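Local coordinates for PGRP-Hd - Peptidoglycan recognition protein homologue (Alvinella pompejana, PDB 3EP1) that probably recognises bacterial peptidoglycan in innate immunity through a domain of the N-acetylmuramoyl-L-alanine amidase family, at residues 31-36 with 116-121; 16-21 with 74-79; 24-29 with 143-148; 4-9 with 89-94. All coordinates share one frame; numbering follows the deposited sequence.

Interaction 1: residues 31-36 with 116-121; sequences LWQTGP and IGDFGK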
loop_
_atom_site.group_PDB
_atom_site.type_symbol
_atom_site.label_atom_id
_atom_site.label_comp_id
_atom_site.label_asym_id
_atom_site.label_seq_id
_atom_site.Cartn_x
_atom_site.Cartn_y
_atom_site.Cartn_z
ATOM N N LEU A 31 12.392 7.194 -12.241
ATOM C CA LEU A 31 11.700 8.476 -12.140
ATOM C C LEU A 31 11.884 9.382 -13.349
ATOM O O LEU A 31 13.010 9.687 -13.748
ATOM C CB LEU A 31 12.150 9.229 -10.883
ATOM C CG LEU A 31 11.382 8.997 -9.577
ATOM C CD1 LEU A 31 11.947 9.902 -8.496
ATOM C CD2 LEU A 31 9.905 9.303 -9.770
ATOM N N TRP A 32 10.768 9.808 -13.927
ATOM C CA TRP A 32 10.772 10.692 -15.090
ATOM C C TRP A 32 9.825 11.842 -14.846
ATOM O O TRP A 32 8.758 11.649 -14.286
ATOM C CB TRP A 32 10.290 9.967 -16.341
ATOM C CG TRP A 32 11.205 8.932 -16.850
ATOM C CD1 TRP A 32 11.346 7.657 -16.392
ATOM C CD2 TRP A 32 12.109 9.070 -17.951
ATOM N NE1 TRP A 32 12.277 6.987 -17.144
ATOM C CE2 TRP A 32 12.764 7.829 -18.108
ATOM C CE3 TRP A 32 12.426 10.124 -18.824
ATOM C CZ2 TRP A 32 13.720 7.607 -19.104
ATOM C CZ3 TRP A 32 13.375 9.904 -19.815
ATOM C CH2 TRP A 32 14.010 8.652 -19.946
ATOM N N GLN A 33 10.211 13.034 -15.278
ATOM C CA GLN A 33 9.365 14.205 -15.119
ATOM C C GLN A 33 8.656 14.416 -16.454
ATOM O O GLN A 33 9.241 14.146 -17.507
ATOM C CB GLN A 33 10.216 15.433 -14.807
ATOM C CG GLN A 33 10.893 16.029 -16.029
ATOM C CD GLN A 33 11.777 17.210 -15.698
ATOM O OE1 GLN A 33 11.365 18.133 -15.002
ATOM N NE2 GLN A 33 13.001 17.189 -16.209
ATOM N N THR A 34 7.409 14.882 -16.424
ATOM C CA THR A 34 6.699 15.124 -17.674
ATOM C C THR A 34 7.251 16.382 -18.350
ATOM O O THR A 34 7.018 16.626 -19.535
ATOM C CB THR A 34 5.172 15.226 -17.460
ATOM O OG1 THR A 34 4.865 16.260 -16.519
ATOM C CG2 THR A 34 4.641 13.897 -16.946
ATOM N N GLY A 35 7.994 17.175 -17.588
ATOM C CA GLY A 35 8.627 18.353 -18.149
ATOM C C GLY A 35 7.972 19.705 -17.980
ATOM O O GLY A 35 6.790 19.814 -17.641
ATOM N N PRO A 36 8.747 20.772 -18.207
ATOM C CA PRO A 36 8.259 22.149 -18.091
ATOM C C PRO A 36 7.173 22.387 -19.139
ATOM O O PRO A 36 6.255 23.174 -18.930
ATOM C CB PRO A 36 9.515 22.980 -18.348
ATOM C CG PRO A 36 10.277 22.121 -19.324
ATOM C CD PRO A 36 10.141 20.751 -18.686
ATOM N N ILE A 116 4.483 14.745 -12.556
ATOM C CA ILE A 116 3.906 15.811 -13.349
ATOM C C ILE A 116 4.402 17.219 -13.067
ATOM O O ILE A 116 4.004 17.847 -12.096
ATOM C CB ILE A 116 2.372 15.757 -13.243
ATOM C CG1 ILE A 116 1.896 14.328 -13.547
ATOM C CG2 ILE A 116 1.752 16.736 -14.213
ATOM C CD1 ILE A 116 0.397 14.104 -13.446
ATOM N N GLY A 117 5.267 17.712 -13.947
ATOM C CA GLY A 117 5.808 19.050 -13.788
ATOM C C GLY A 117 7.238 19.187 -14.271
ATOM O O GLY A 117 7.765 18.290 -14.928
ATOM N N ASP A 118 7.850 20.328 -13.951
ATOM C CA ASP A 118 9.237 20.638 -14.318
ATOM C C ASP A 118 9.982 20.819 -13.017
ATOM O O ASP A 118 9.643 21.689 -12.215
ATOM C CB ASP A 118 9.321 21.929 -15.165
ATOM C CG ASP A 118 10.758 22.514 -15.257
ATOM O OD1 ASP A 118 11.749 21.738 -15.304
ATOM O OD2 ASP A 118 10.892 23.767 -15.297
ATOM N N PHE A 119 10.996 19.986 -12.815
ATOM C CA PHE A 119 11.785 20.032 -11.599
ATOM C C PHE A 119 13.249 20.277 -11.924
ATOM O O PHE A 119 14.151 19.802 -11.238
ATOM C CB PHE A 119 11.580 18.728 -10.828
ATOM C CG PHE A 119 10.134 18.454 -10.518
ATOM C CD1 PHE A 119 9.442 19.250 -9.602
ATOM C CD2 PHE A 119 9.427 17.483 -11.220
ATOM C CE1 PHE A 119 8.072 19.088 -9.398
ATOM C CE2 PHE A 119 8.058 17.316 -11.022
ATOM C CZ PHE A 119 7.380 18.122 -10.112
ATOM N N GLY A 120 13.476 21.036 -12.988
ATOM C CA GLY A 120 14.835 21.352 -13.377
ATOM C C GLY A 120 15.447 22.340 -12.399
ATOM O O GLY A 120 16.646 22.277 -12.109
ATOM N N LYS A 121 14.619 23.244 -11.878
ATOM C CA LYS A 121 15.082 24.259 -10.939
ATOM C C LYS A 121 14.440 24.159 -9.559
ATOM O O LYS A 121 15.113 24.362 -8.544
ATOM C CB LYS A 121 14.845 25.650 -11.523
#

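Interaction 2: residues 16-21 with 74-79; sequences PRRQIK and GNDDIK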
loop_
_atom_site.group_PDB
_atom_site.type_symbol
_atom_site.label_atom_id
_atom_site.label_comp_id
_atom_site.label_asym_id
_atom_site.label_seq_id
_atom_site.Cartn_x
_atom_site.Cartn_y
_atom_site.Cartn_z
ATOM N N PRO A 16 -5.455 -0.729 -23.263
ATOM C CA PRO A 16 -4.132 -0.883 -23.872
ATOM C C PRO A 16 -4.236 -1.637 -25.196
ATOM O O PRO A 16 -5.124 -2.474 -25.365
ATOM C CB PRO A 16 -3.362 -1.709 -22.834
ATOM C CG PRO A 16 -4.166 -1.577 -21.569
ATOM C CD PRO A 16 -5.575 -1.574 -22.066
ATOM N N ARG A 17 -3.344 -1.341 -26.132
ATOM C CA ARG A 17 -3.356 -2.072 -27.390
ATOM C C ARG A 17 -3.073 -3.523 -27.022
ATOM O O ARG A 17 -3.767 -4.439 -27.466
ATOM C CB ARG A 17 -2.270 -1.552 -28.320
ATOM C CG ARG A 17 -2.638 -0.264 -28.991
ATOM C CD ARG A 17 -1.499 0.274 -29.823
ATOM N NE ARG A 17 -1.970 1.344 -30.701
ATOM C CZ ARG A 17 -1.234 2.378 -31.088
ATOM N NH1 ARG A 17 0.019 2.491 -30.674
ATOM N NH2 ARG A 17 -1.759 3.299 -31.887
ATOM N N ARG A 18 -2.049 -3.709 -26.190
ATOM C CA ARG A 18 -1.633 -5.022 -25.705
ATOM C C ARG A 18 -1.081 -4.848 -24.288
ATOM O O ARG A 18 -0.472 -3.829 -23.969
ATOM C CB ARG A 18 -0.554 -5.615 -26.625
ATOM C CG ARG A 18 0.720 -4.795 -26.691
ATOM C CD ARG A 18 1.522 -5.021 -27.989
ATOM N NE ARG A 18 0.728 -4.712 -29.180
ATOM C CZ ARG A 18 1.225 -4.279 -30.339
ATOM N NH1 ARG A 18 2.535 -4.094 -30.482
ATOM N NH2 ARG A 18 0.403 -4.028 -31.357
ATOM N N GLN A 19 -1.305 -5.842 -23.440
ATOM C CA GLN A 19 -0.840 -5.787 -22.063
ATOM C C GLN A 19 0.125 -6.931 -21.781
ATOM O O GLN A 19 -0.265 -8.096 -21.787
ATOM C CB GLN A 19 -2.038 -5.858 -21.116
ATOM C CG GLN A 19 -1.668 -5.959 -19.654
ATOM C CD GLN A 19 -2.884 -5.995 -18.747
ATOM O OE1 GLN A 19 -3.679 -5.054 -18.721
ATOM N NE2 GLN A 19 -3.035 -7.082 -17.995
ATOM N N ILE A 20 1.391 -6.602 -21.547
ATOM C CA ILE A 20 2.383 -7.626 -21.260
ATOM C C ILE A 20 2.616 -7.702 -19.758
ATOM O O ILE A 20 3.058 -6.730 -19.139
ATOM C CB ILE A 20 3.720 -7.331 -21.983
ATOM C CG1 ILE A 20 3.484 -7.283 -23.498
ATOM C CG2 ILE A 20 4.754 -8.401 -21.635
ATOM C CD1 ILE A 20 4.755 -7.149 -24.332
ATOM N N LYS A 21 2.307 -8.857 -19.172
ATOM C CA LYS A 21 2.485 -9.048 -17.736
ATOM C C LYS A 21 3.953 -9.085 -17.351
ATOM O O LYS A 21 4.821 -9.286 -18.191
ATOM C CB LYS A 21 1.780 -10.327 -17.278
ATOM C CG LYS A 21 0.264 -10.203 -17.325
ATOM C CD LYS A 21 -0.421 -11.452 -16.802
ATOM C CE LYS A 21 -1.917 -11.221 -16.608
ATOM N NZ LYS A 21 -2.635 -10.877 -17.875
ATOM N N GLY A 74 3.299 5.130 -31.136
ATOM C CA GLY A 74 3.418 3.693 -31.308
ATOM C C GLY A 74 3.484 2.826 -30.057
ATOM O O GLY A 74 3.650 1.612 -30.164
ATOM N N ASN A 75 3.364 3.425 -28.875
ATOM C CA ASN A 75 3.405 2.647 -27.639
ATOM C C ASN A 75 2.100 1.877 -27.432
ATOM O O ASN A 75 1.051 2.255 -27.965
ATOM C CB ASN A 75 3.669 3.561 -26.434
ATOM C CG ASN A 75 5.052 4.192 -26.469
ATOM O OD1 ASN A 75 6.056 3.493 -26.534
ATOM N ND2 ASN A 75 5.106 5.515 -26.427
ATOM N N ASP A 76 2.171 0.798 -26.657
ATOM C CA ASP A 76 1.007 -0.032 -26.365
ATOM C C ASP A 76 0.017 0.630 -25.404
ATOM O O ASP A 76 -1.087 0.126 -25.215
ATOM C CB ASP A 76 1.435 -1.365 -25.731
ATOM C CG ASP A 76 2.242 -2.236 -26.669
ATOM O OD1 ASP A 76 2.055 -2.119 -27.896
ATOM O OD2 ASP A 76 3.045 -3.056 -26.173
ATOM N N ASP A 77 0.423 1.741 -24.791
ATOM C CA ASP A 77 -0.407 2.439 -23.813
ATOM C C ASP A 77 0.432 3.570 -23.232
ATOM O O ASP A 77 1.574 3.759 -23.642
ATOM C CB ASP A 77 -0.808 1.443 -22.711
ATOM C CG ASP A 77 -1.765 2.030 -21.684
ATOM O OD1 ASP A 77 -2.439 3.038 -21.969
ATOM O OD2 ASP A 77 -1.850 1.451 -20.583
ATOM N N ILE A 78 -0.136 4.331 -22.301
ATOM C CA ILE A 78 0.610 5.411 -21.662
ATOM C C ILE A 78 1.902 4.730 -21.167
ATOM O O ILE A 78 1.859 3.589 -20.708
ATOM C CB ILE A 78 -0.236 6.039 -20.502
ATOM C CG1 ILE A 78 0.404 7.339 -20.020
ATOM C CG2 ILE A 78 -0.412 5.040 -19.359
ATOM C CD1 ILE A 78 -0.477 8.114 -19.067
ATOM N N LYS A 79 3.036 5.414 -21.302
ATOM C CA LYS A 79 4.362 4.884 -20.941
ATOM C C LYS A 79 4.657 4.448 -19.509
ATOM O O LYS A 79 5.441 3.521 -19.285
ATOM C CB LYS A 79 5.449 5.890 -21.319
ATOM C CG LYS A 79 5.532 6.240 -22.783
ATOM C CD LYS A 79 6.609 7.287 -23.001
ATOM C CE LYS A 79 6.625 7.766 -24.436
ATOM N NZ LYS A 79 7.505 8.952 -24.596
#

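Interaction 3: residues 24-29 with 143-148; sequences GRADEI and EELSSG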
loop_
_atom_site.group_PDB
_atom_site.type_symbol
_atom_site.label_atom_id
_atom_site.label_comp_id
_atom_site.label_asym_id
_atom_site.label_seq_id
_atom_site.Cartn_x
_atom_site.Cartn_y
_atom_site.Cartn_z
ATOM N N GLY A 24 7.745 -11.647 -11.896
ATOM C CA GLY A 24 8.533 -11.258 -10.744
ATOM C C GLY A 24 8.318 -9.815 -10.331
ATOM O O GLY A 24 7.822 -8.997 -11.115
ATOM N N ARG A 25 8.680 -9.501 -9.090
ATOM C CA ARG A 25 8.541 -8.146 -8.595
ATOM C C ARG A 25 9.496 -7.247 -9.361
ATOM O O ARG A 25 10.358 -7.719 -10.118
ATOM C CB ARG A 25 8.883 -8.065 -7.109
ATOM C CG ARG A 25 7.912 -8.775 -6.198
ATOM C CD ARG A 25 8.536 -10.035 -5.641
ATOM N NE ARG A 25 9.786 -9.728 -4.958
ATOM C CZ ARG A 25 10.442 -10.582 -4.179
ATOM N NH1 ARG A 25 9.966 -11.801 -3.985
ATOM N NH2 ARG A 25 11.569 -10.211 -3.587
ATOM N N ALA A 26 9.330 -5.947 -9.170
ATOM C CA ALA A 26 10.189 -4.980 -9.822
ATOM C C ALA A 26 11.208 -4.649 -8.758
ATOM O O ALA A 26 10.852 -4.463 -7.594
ATOM C CB ALA A 26 9.395 -3.742 -10.215
ATOM N N ASP A 27 12.477 -4.605 -9.142
ATOM C CA ASP A 27 13.513 -4.306 -8.186
ATOM C C ASP A 27 14.019 -2.882 -8.315
ATOM O O ASP A 27 14.890 -2.462 -7.560
ATOM C CB ASP A 27 14.655 -5.327 -8.303
ATOM C CG ASP A 27 15.268 -5.380 -9.688
ATOM O OD1 ASP A 27 14.525 -5.416 -10.688
ATOM O OD2 ASP A 27 16.506 -5.409 -9.775
ATOM N N GLU A 28 13.465 -2.130 -9.262
ATOM C CA GLU A 28 13.872 -0.736 -9.416
ATOM C C GLU A 28 12.778 0.202 -9.936
ATOM O O GLU A 28 11.939 -0.177 -10.749
ATOM C CB GLU A 28 15.140 -0.635 -10.282
ATOM C CG GLU A 28 15.059 -1.273 -11.657
ATOM C CD GLU A 28 16.441 -1.518 -12.242
ATOM O OE1 GLU A 28 16.542 -2.012 -13.384
ATOM O OE2 GLU A 28 17.429 -1.214 -11.543
ATOM N N ILE A 29 12.789 1.429 -9.431
ATOM C CA ILE A 29 11.811 2.440 -9.821
ATOM C C ILE A 29 12.491 3.553 -10.613
ATOM O O ILE A 29 13.408 4.205 -10.115
ATOM C CB ILE A 29 11.130 3.080 -8.585
ATOM C CG1 ILE A 29 10.289 2.046 -7.830
ATOM C CG2 ILE A 29 10.250 4.233 -9.025
ATOM C CD1 ILE A 29 11.075 0.986 -7.099
ATOM N N GLU A 143 4.153 -6.716 -2.115
ATOM C CA GLU A 143 5.074 -7.570 -2.851
ATOM C C GLU A 143 5.127 -7.280 -4.358
ATOM O O GLU A 143 5.336 -8.190 -5.156
ATOM C CB GLU A 143 4.699 -9.040 -2.606
ATOM C CG GLU A 143 5.876 -9.988 -2.385
ATOM C CD GLU A 143 5.506 -11.173 -1.497
ATOM O OE1 GLU A 143 4.469 -11.830 -1.766
ATOM O OE2 GLU A 143 6.248 -11.450 -0.526
ATOM N N GLU A 144 4.938 -6.026 -4.751
ATOM C CA GLU A 144 5.004 -5.661 -6.169
ATOM C C GLU A 144 6.410 -5.134 -6.472
ATOM O O GLU A 144 6.895 -5.206 -7.604
ATOM C CB GLU A 144 3.960 -4.591 -6.506
ATOM C CG GLU A 144 2.513 -5.050 -6.385
ATOM C CD GLU A 144 2.096 -6.035 -7.465
ATOM O OE1 GLU A 144 0.902 -6.406 -7.502
ATOM O OE2 GLU A 144 2.950 -6.440 -8.285
ATOM N N LEU A 145 7.048 -4.599 -5.439
ATOM C CA LEU A 145 8.400 -4.073 -5.518
ATOM C C LEU A 145 9.226 -4.841 -4.486
ATOM O O LEU A 145 8.736 -5.122 -3.400
ATOM C CB LEU A 145 8.427 -2.589 -5.140
ATOM C CG LEU A 145 7.714 -1.532 -5.976
ATOM C CD1 LEU A 145 7.817 -0.197 -5.266
ATOM C CD2 LEU A 145 8.344 -1.460 -7.359
ATOM N N SER A 146 10.476 -5.157 -4.816
ATOM C CA SER A 146 11.349 -5.878 -3.890
ATOM C C SER A 146 11.650 -5.004 -2.672
ATOM O O SER A 146 11.474 -3.789 -2.723
ATOM C CB SER A 146 12.650 -6.279 -4.584
ATOM O OG SER A 146 13.348 -5.137 -5.035
ATOM N N SER A 147 12.113 -5.624 -1.586
ATOM C CA SER A 147 12.399 -4.903 -0.346
ATOM C C SER A 147 13.548 -3.900 -0.388
ATOM O O SER A 147 13.666 -3.053 0.498
ATOM C CB SER A 147 12.618 -5.895 0.818
ATOM O OG SER A 147 13.663 -6.829 0.573
ATOM N N GLY A 148 14.391 -3.977 -1.409
ATOM C CA GLY A 148 15.498 -3.042 -1.496
ATOM C C GLY A 148 15.482 -2.191 -2.753
ATOM O O GLY A 148 16.429 -1.448 -3.005
#

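Interaction 4: residues 4-9 with 89-94; sequences SIVPRQ and VIYEGR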
loop_
_atom_site.group_PDB
_atom_site.type_symbol
_atom_site.label_atom_id
_atom_site.label_comp_id
_atom_site.label_asym_id
_atom_site.label_seq_id
_atom_site.Cartn_x
_atom_site.Cartn_y
_atom_site.Cartn_z
ATOM N N SER A 4 -7.328 6.761 -2.266
ATOM C CA SER A 4 -6.877 5.663 -3.107
ATOM C C SER A 4 -6.184 6.179 -4.357
ATOM O O SER A 4 -6.273 7.361 -4.688
ATOM C CB SER A 4 -8.052 4.779 -3.521
ATOM O OG SER A 4 -8.826 5.408 -4.528
ATOM N N ILE A 5 -5.470 5.286 -5.031
ATOM C CA ILE A 5 -4.783 5.624 -6.262
ATOM C C ILE A 5 -5.904 5.824 -7.279
ATOM O O ILE A 5 -6.903 5.102 -7.243
ATOM C CB ILE A 5 -3.839 4.467 -6.689
ATOM C CG1 ILE A 5 -2.632 4.417 -5.737
ATOM C CG2 ILE A 5 -3.375 4.647 -8.122
ATOM C CD1 ILE A 5 -1.854 3.121 -5.778
ATOM N N VAL A 6 -5.767 6.812 -8.158
ATOM C CA VAL A 6 -6.801 7.061 -9.162
ATOM C C VAL A 6 -6.721 6.021 -10.292
ATOM O O VAL A 6 -5.749 5.973 -11.040
ATOM C CB VAL A 6 -6.678 8.479 -9.757
ATOM C CG1 VAL A 6 -7.749 8.689 -10.803
ATOM C CG2 VAL A 6 -6.816 9.524 -8.659
ATOM N N PRO A 7 -7.762 5.184 -10.434
ATOM C CA PRO A 7 -7.819 4.139 -11.461
ATOM C C PRO A 7 -7.908 4.684 -12.882
ATOM O O PRO A 7 -8.335 5.819 -13.093
ATOM C CB PRO A 7 -9.057 3.349 -11.060
ATOM C CG PRO A 7 -9.969 4.439 -10.586
ATOM C CD PRO A 7 -9.056 5.293 -9.734
ATOM N N ARG A 8 -7.500 3.856 -13.845
ATOM C CA ARG A 8 -7.508 4.208 -15.265
ATOM C C ARG A 8 -8.837 4.812 -15.702
ATOM O O ARG A 8 -8.873 5.850 -16.359
ATOM C CB ARG A 8 -7.246 2.972 -16.132
ATOM C CG ARG A 8 -5.863 2.369 -16.013
ATOM C CD ARG A 8 -5.761 1.089 -16.839
ATOM N NE ARG A 8 -5.865 1.340 -18.276
ATOM C CZ ARG A 8 -4.866 1.782 -19.033
ATOM N NH1 ARG A 8 -3.681 2.022 -18.493
ATOM N NH2 ARG A 8 -5.048 1.977 -20.331
ATOM N N GLN A 9 -9.925 4.148 -15.338
ATOM C CA GLN A 9 -11.244 4.618 -15.724
ATOM C C GLN A 9 -11.629 5.990 -15.167
ATOM O O GLN A 9 -12.493 6.658 -15.730
ATOM C CB GLN A 9 -12.310 3.590 -15.343
ATOM C CG GLN A 9 -13.706 4.062 -15.680
ATOM C CD GLN A 9 -14.721 2.942 -15.843
ATOM O OE1 GLN A 9 -15.847 3.185 -16.282
ATOM N NE2 GLN A 9 -14.333 1.713 -15.494
ATOM N N VAL A 89 -1.534 13.497 -5.599
ATOM C CA VAL A 89 -2.498 12.580 -6.186
ATOM C C VAL A 89 -1.769 11.547 -7.051
ATOM O O VAL A 89 -0.967 11.903 -7.905
ATOM C CB VAL A 89 -3.523 13.348 -7.058
ATOM C CG1 VAL A 89 -4.556 12.386 -7.626
ATOM C CG2 VAL A 89 -4.196 14.445 -6.225
ATOM N N ILE A 90 -2.047 10.270 -6.825
ATOM C CA ILE A 90 -1.414 9.203 -7.597
ATOM C C ILE A 90 -2.374 8.647 -8.645
ATOM O O ILE A 90 -3.504 8.295 -8.320
ATOM C CB ILE A 90 -0.979 8.029 -6.691
ATOM C CG1 ILE A 90 -0.025 8.516 -5.602
ATOM C CG2 ILE A 90 -0.293 6.968 -7.519
ATOM C CD1 ILE A 90 0.440 7.407 -4.649
ATOM N N TYR A 91 -1.925 8.554 -9.896
ATOM C CA TYR A 91 -2.777 8.031 -10.961
ATOM C C TYR A 91 -2.270 6.712 -11.497
ATOM O O TYR A 91 -1.071 6.523 -11.696
ATOM C CB TYR A 91 -2.881 9.006 -12.143
ATOM C CG TYR A 91 -3.411 10.371 -11.794
ATOM C CD1 TYR A 91 -2.552 11.379 -11.373
ATOM C CD2 TYR A 91 -4.775 10.651 -11.869
ATOM C CE1 TYR A 91 -3.030 12.634 -11.035
ATOM C CE2 TYR A 91 -5.267 11.910 -11.530
ATOM C CZ TYR A 91 -4.391 12.894 -11.116
ATOM O OH TYR A 91 -4.857 14.151 -10.782
ATOM N N GLU A 92 -3.194 5.802 -11.757
ATOM C CA GLU A 92 -2.809 4.515 -12.281
ATOM C C GLU A 92 -2.558 4.617 -13.781
ATOM O O GLU A 92 -3.403 5.097 -14.526
ATOM C CB GLU A 92 -3.892 3.464 -12.009
ATOM C CG GLU A 92 -3.600 2.147 -12.717
ATOM C CD GLU A 92 -4.715 1.140 -12.618
ATOM O OE1 GLU A 92 -5.886 1.543 -12.445
ATOM O OE2 GLU A 92 -4.412 -0.064 -12.740
ATOM N N GLY A 93 -1.377 4.189 -14.208
ATOM C CA GLY A 93 -1.056 4.191 -15.618
ATOM C C GLY A 93 -1.270 2.748 -16.018
ATOM O O GLY A 93 -2.394 2.257 -15.999
ATOM N N ARG A 94 -0.193 2.053 -16.357
ATOM C CA ARG A 94 -0.315 0.649 -16.714
ATOM C C ARG A 94 -0.571 -0.146 -15.440
ATOM O O ARG A 94 -1.084 -1.255 -15.498
ATOM C CB ARG A 94 0.957 0.142 -17.405
ATOM C CG ARG A 94 1.304 0.913 -18.647
ATOM C CD ARG A 94 2.337 0.214 -19.510
ATOM N NE ARG A 94 2.604 1.014 -20.696
ATOM C CZ ARG A 94 3.269 0.600 -21.765
ATOM N NH1 ARG A 94 3.758 -0.624 -21.814
ATOM N NH2 ARG A 94 3.420 1.416 -22.798
HETATM O O HOH W 1 -4.231 9.338 -4.659
#

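Interaction 1: residues 31-36 with 116-121
Gln33 lies over the backbone of residues 117-119, with its CB at the edge of the Phe119 ring, 4.2 Å from CD2. The place is the end of strand 26-33 in the mixed sheet of the amidase-like fold, where the loop after strand 110-115 makes an Asx turn at Asp118. Gln33 starts with CG between the backbone N and the carbonyl carbon (chi1 79°) and then runs extended, which carries OE1 to the N-H of Phe119. That bond, from Phe119 N to Gln33 OE1, is 2.9 Å long and almost straight at 170°, with the donor nearly along the C=O axis of the amide. One residue on, Thr34 turns OG1 to the other segment and takes the N-H of Gly117; the same hydroxyl is also hydrogen-bonded to Thr38. Gly35 N adds a weak bond to Gly117 O. Asp118 also comes up against Pro36, but the fit of that pair is doubtful in the model. With CG anti to its own backbone N (chi1 164°), Asp118 brings OD1 to the N-H two residues on. Cutting Asp118 back to an alanine would probably leave the N-H of Gly120 without its side-chain acceptor and the turn less firmly fixed. In the Asx turn Gly120 N is 3.0 Å from Asp118 OD1, which it meets from above the carboxylate plane.

Interaction 2: residues 16-21 with 74-79
Arg18 sets off with CG tucked between its backbone N and carbonyl carbon (chi1 62°) and bends again at chi3 (58°), bringing its guanidinium to Asp76, with OD1 over one face. The result is a salt bridge, Arg18 NE to Asp76 OD1 at 3.2 Å, in which no N-H points at the oxygen; the still closer approach of Arg18 CG is doubtful and carries no weight. Beside it, Arg17 N gives a 2.8 Å hydrogen bond to Asp76 O. The side chain of Arg17 runs extended from CG to NE and brings NH1 to Asn75 O, 2.9 Å away, in a weak bond; the same NH1 also bonds Phe71 O in helix 59-72, which ends in a Schellman motif with Gly74 at positive phi. Pro16 lies side by side with Asp77, whose OD2 pairs with Arg8. An alanine in place of Asp76 is likely to leave Arg18 without this counter-charge and free to swing. One firm backbone bond and a weak side-chain one thus pin the loop before strand 26-33 to that between helix 59-72 and strand 82-84, while Arg18 comes from the solvent side to a buried carboxylate, probably offsetting part of the cost of burying its charge.

Interaction 3: residues 24-29 with 143-148
Ala26 and Leu145 face each other in a single parallel bridge, fixed by Ala26 N bonding Glu144 O at 3.0 Å and Ser146 N bonding Ala26 O at 2.9 Å. Leu145 CA also brings its hydrogen to Ala26 O, a CA-H...O contact of 3.2 Å. The short strand 145-146 is thereby attached beside the start of strand 26-33, just after Glu143, at positive phi, closes helix 126-141 in a Schellman motif. On the face that carries Ala26 and Leu145, the leucine CD2 methyl is the meeting point: it touches Ala26 CB at 3.8 Å and Ile29 CD1 at 3.7 Å. Ile29 crosses Leu145 at about a right angle, CD1 bent onto both leucine methyls. Ile136 of the helix, Ile111 and Trp96 also pack on Leu145. Ser146 sets OG alongside Asp27, 3.3 Å from its CA. At the exposed edge Arg25 CB lies 3.5 Å from Glu144 O, and the guanidinium edge approaches Ser146 CB. Arg25 NH1 and Glu143 OE2 are 5.1 Å apart, too far for a salt bridge; that oxygen makes a weak hydrogen bond with Ser4 of the second subunit. The join therefore rests on two backbone bonds and a small apolar cluster, with charge attraction from Arg25 likely to be only a minor, solvent-weakened part.

Interaction 4: residues 4-9 with 89-94
Val6 bonds on both sides of Tyr91: its N reaches Ile90 O at 2.7 Å, nearly straight, and its O takes the N-H of Glu92 at 2.7 Å. Beside these bonds a water bridges Ser4 O and Ile90 N. Val6 also lies side by side with the Tyr91 side chain, its CB 3.6 Å from ring atom CD2, while its CG2 meets the methyl CG1 of Val89. Ile5 rests CG1 on Ile90 CG2 at 3.9 Å. Further along, Glu92 extends with CG anti to its backbone N (chi1 172°) so that OE1 accepts Arg8 N at 3.1 Å, on the anti side, 34° out of the carboxylate plane. Arg8, bent at chi3, crosses Glu92 at about a right angle and sends NH1 to Gly93 O at 2.8 Å; the oxygen lies in the guanidinium plane, but the nitrogen stands above the carbonyl plane. In the next shell Asp77 pairs with Arg8 NH1, and Asp85 takes the Tyr91 hydroxyl. The N-terminal arm thus lies between the second subunit, which Ile5 meets through backbone hydrogen bonds, and strand 90-92, outermost in this chain's sheet and antiparallel to strand 82-84; helix 59-72 packs against Tyr91, and helix 126-141 against Ile90.

Interactions 2 and 4 are directly joined, their centres about 16 Å apart: Asp77 OD2 forms a salt bridge with Arg8 NH1 at 2.8 Å, and Ile78 O probably accepts a hydrogen bond from Arg94 NE at 2.7 Å. Interactions 1 and 3 share strand 26-33 but use its two ends, with centres about 24 Å apart on opposite sides of the chain's centre. Interactions 1 and 4 come within about 4 Å at their nearest atoms without touching. Interactions 3 and 4, about 9 Å apart at their nearest atoms within one chain, meet across the dimer, where Glu143 of one subunit reaches Ser4 and Pro7 of the other. None of the four contacts contains a bound ligand or metal.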